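Local structure of uncharacterized protein MJ0100 (Methanocaldococcus jannaschii, 3KPB) at residues Ile86-Ser89 with Gly95-Val98. The protein probably makes homocysteine from aspartate semialdehyde and sulfide together with a partner protein, and this C-terminal CBS-domain pair binds S-adenosylmethionine and methylthioadenosine. Residues are numbered along the deposited sequence; the frame is centred on the assembly and turned at random.
Sequences IKMS and GVPV. With SAM (S-adenosylmethionine), chain E.
Within the second CBS motif, the beta-alpha-beta unit of strand 75-76, helix 81-91 and strand 95-99 closes where M88 of the helix meets G95 and V96 at the start of the last strand. M88 does the reaching. Its CG is anti to the carbonyl carbon (chi1 -65°), which sets CG 3.9 Å from CG1 of V96. The extended next step carries SD on to 4.0 Å from the backbone N of G95, and the chain then bends at chi3 (-56°) to turn CE aside. Both approaches are van der Waals contacts, and no hydrogen bond crosses between 86-89 and 95-98. A long, flexible thioether suits the place, since one unbranched chain can touch a branched side chain with its middle and a bare backbone with its sulfur. V96, with the beta-branched shape common in strands, points its side chain at the helix and offers CG1, which also lies 4.1 Å from N6 of S-adenosylmethionine.

G95 faces two ways. While its N lies near the methionine sulfur, its carbonyl O accepts a hydrogen bond from that N6, 2.8 Å long with an N-H...O angle of 150°. The backbone thus reads the exocyclic amino group of the adenine, and glycine brings no side chain to this buried spot. P97 adds an apolar ring carbon, CD lying 3.9 Å from the same N6, while T69 OG1, D52 OD1 and the backbone N of I73 also hydrogen-bond the ligand.

Beyond this contact, M88 also packs on I93 of the connecting loop and on S111 and I114 of helix 111-118. Next to M88, K87 forms a salt bridge with E79. Strand 95-99 is the central one of its three-stranded sheet, parallel to 75-76 and antiparallel to 105-110, with helix 81-91 packed against it.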
ATOM      1  N   ILE A  86      12.323   7.655  13.068  1.00 31.60           N
ATOM      2  CA  ILE A  86      11.814   9.030  13.032  1.00 32.11           C
ATOM      3  C   ILE A  86      11.583   9.523  11.597  1.00 32.22           C
ATOM      4  O   ILE A  86      10.556  10.148  11.316  1.00 32.31           O
ATOM      5  CB  ILE A  86      12.701  10.005  13.850  1.00 32.15           C
ATOM      6  CG1 ILE A  86      12.584   9.678  15.344  1.00 32.56           C
ATOM      7  CG2 ILE A  86      12.305  11.471  13.591  1.00 32.33           C
ATOM      8  CD1 ILE A  86      13.815  10.030  16.169  1.00 32.92           C
ATOM      9  N   LYS A  87      12.524   9.218  10.701  1.00 32.48           N
ATOM     10  CA  LYS A  87      12.390   9.516   9.268  1.00 32.65           C
ATOM     11  C   LYS A  87      11.098   8.951   8.712  1.00 32.76           C
ATOM     12  O   LYS A  87      10.397   9.610   7.940  1.00 32.80           O
ATOM     13  CB  LYS A  87      13.534   8.883   8.478  1.00 32.71           C
ATOM     14  CG  LYS A  87      14.666   9.804   8.114  1.00 32.65           C
ATOM     15  CD  LYS A  87      15.721   9.034   7.344  1.00 32.05           C
ATOM     16  CE  LYS A  87      16.949   9.887   7.119  1.00 31.67           C
ATOM     17  NZ  LYS A  87      18.151   9.056   6.834  1.00 30.38           N
ATOM     18  N   MET A  88      10.795   7.719   9.100  1.00 32.95           N
ATOM     19  CA  MET A  88       9.629   7.046   8.568  1.00 33.17           C
ATOM     20  C   MET A  88       8.318   7.631   9.103  1.00 33.01           C
ATOM     21  O   MET A  88       7.354   7.744   8.346  1.00 32.64           O
ATOM     22  CB  MET A  88       9.737   5.530   8.747  1.00 33.42           C
ATOM     23  CG  MET A  88      10.885   4.925   7.927  1.00 34.63           C
ATOM     24  SD  MET A  88      10.866   3.127   7.779  1.00 36.95           S
ATOM     25  CE  MET A  88      10.849   2.650   9.517  1.00 36.63           C
ATOM     26  N   SER A  89       8.284   8.031  10.377  1.00 33.16           N
ATOM     27  CA  SER A  89       7.113   8.757  10.897  1.00 33.47           C
ATOM     28  C   SER A  89       6.965  10.153  10.274  1.00 33.53           C
ATOM     29  O   SER A  89       5.849  10.584   9.964  1.00 33.60           O
ATOM     30  CB  SER A  89       7.116   8.832  12.433  1.00 33.46           C
ATOM     31  OG  SER A  89       8.425   9.059  12.946  1.00 33.94           O
ATOM     32  N   GLY A  95       9.194   2.048   4.332  1.00 20.24           N
ATOM     33  CA  GLY A  95      10.417   1.369   3.896  1.00 19.20           C
ATOM     34  C   GLY A  95      11.439   2.361   3.380  1.00 18.86           C
ATOM     35  O   GLY A  95      11.091   3.287   2.648  1.00 18.34           O
ATOM     36  N   VAL A  96      12.697   2.190   3.775  1.00 18.98           N
ATOM     37  CA  VAL A  96      13.772   3.036   3.260  1.00 19.59           C
ATOM     38  C   VAL A  96      14.910   2.162   2.749  1.00 19.13           C
ATOM     39  O   VAL A  96      15.350   1.244   3.445  1.00 19.75           O
ATOM     40  CB  VAL A  96      14.302   4.067   4.308  1.00 19.89           C
ATOM     41  CG1 VAL A  96      13.195   5.007   4.761  1.00 20.59           C
ATOM     42  CG2 VAL A  96      14.930   3.374   5.509  1.00 20.54           C
ATOM     43  N   PRO A  97      15.375   2.424   1.516  1.00 18.44           N
ATOM     44  CA  PRO A  97      16.577   1.760   1.030  1.00 17.81           C
ATOM     45  C   PRO A  97      17.775   2.182   1.871  1.00 17.25           C
ATOM     46  O   PRO A  97      17.852   3.332   2.320  1.00 16.70           O
ATOM     47  CB  PRO A  97      16.722   2.285  -0.405  1.00 17.82           C
ATOM     48  CG  PRO A  97      15.369   2.815  -0.765  1.00 18.17           C
ATOM     49  CD  PRO A  97      14.812   3.347   0.513  1.00 18.26           C
ATOM     50  N   VAL A  98      18.689   1.243   2.085  1.00 16.60           N
ATOM     51  CA  VAL A  98      19.928   1.500   2.799  1.00 16.39           C
ATOM     52  C   VAL A  98      21.023   1.614   1.737  1.00 16.28           C
ATOM     53  O   VAL A  98      21.172   0.721   0.891  1.00 16.41           O
ATOM     54  CB  VAL A  98      20.230   0.375   3.815  1.00 16.15           C
ATOM     55  CG1 VAL A  98      21.488   0.696   4.602  1.00 16.67           C
ATOM     56  CG2 VAL A  98      19.047   0.183   4.764  1.00 16.84           C
TER
HETATM   57  N   SAM E1000       4.067   3.890   2.654  0.50 26.15           N
HETATM   58  CA  SAM E1000       3.262   4.473   1.569  0.50 26.06           C
HETATM   59  C   SAM E1000       3.631   3.810   0.238  0.50 25.92           C
HETATM   60  O   SAM E1000       3.862   2.600   0.169  0.50 26.08           O
HETATM   61  OXT SAM E1000       3.700   4.467  -0.805  0.50 25.88           O
HETATM   62  CB  SAM E1000       3.533   5.977   1.484  0.50 26.11           C
HETATM   63  CG  SAM E1000       2.277   6.740   1.056  0.50 25.93           C
HETATM   64  SD  SAM E1000       2.541   7.769  -0.432  0.50 25.66           S
HETATM   65  CE  SAM E1000       0.852   8.087  -0.891  0.50 25.61           C
HETATM   66  C5' SAM E1000       3.054   6.698  -1.823  0.50 22.34           C
HETATM   67  C4' SAM E1000       4.409   7.097  -2.404  0.50 19.04           C
HETATM   68  O4' SAM E1000       5.428   6.996  -1.399  0.50 16.92           O
HETATM   69  C3' SAM E1000       4.802   6.071  -3.463  0.50 17.76           C
HETATM   70  O3' SAM E1000       4.594   6.655  -4.746  0.50 18.71           O
HETATM   71  C2' SAM E1000       6.293   5.837  -3.231  0.50 16.71           C
HETATM   72  O2' SAM E1000       7.008   6.127  -4.438  0.50 15.93           O
HETATM   73  C1' SAM E1000       6.646   6.856  -2.144  0.50 15.58           C
HETATM   74  N9  SAM E1000       7.693   6.282  -1.274  0.50 13.83           N
HETATM   75  C8  SAM E1000       7.600   5.153  -0.567  0.50 13.15           C
HETATM   76  N7  SAM E1000       8.744   4.950   0.092  0.50 13.46           N
HETATM   77  C5  SAM E1000       9.566   5.956  -0.197  0.50 13.52           C
HETATM   78  C6  SAM E1000      10.863   6.281   0.180  0.50 13.33           C
HETATM   79  N6  SAM E1000      11.551   5.506   1.014  0.50 13.78           N
HETATM   80  N1  SAM E1000      11.418   7.400  -0.308  0.50 13.15           N
HETATM   81  C2  SAM E1000      10.750   8.185  -1.138  0.50 13.91           C
HETATM   82  N3  SAM E1000       9.513   7.903  -1.518  0.50 13.63           N
HETATM   83  C4  SAM E1000       8.901   6.799  -1.066  0.50 13.52           C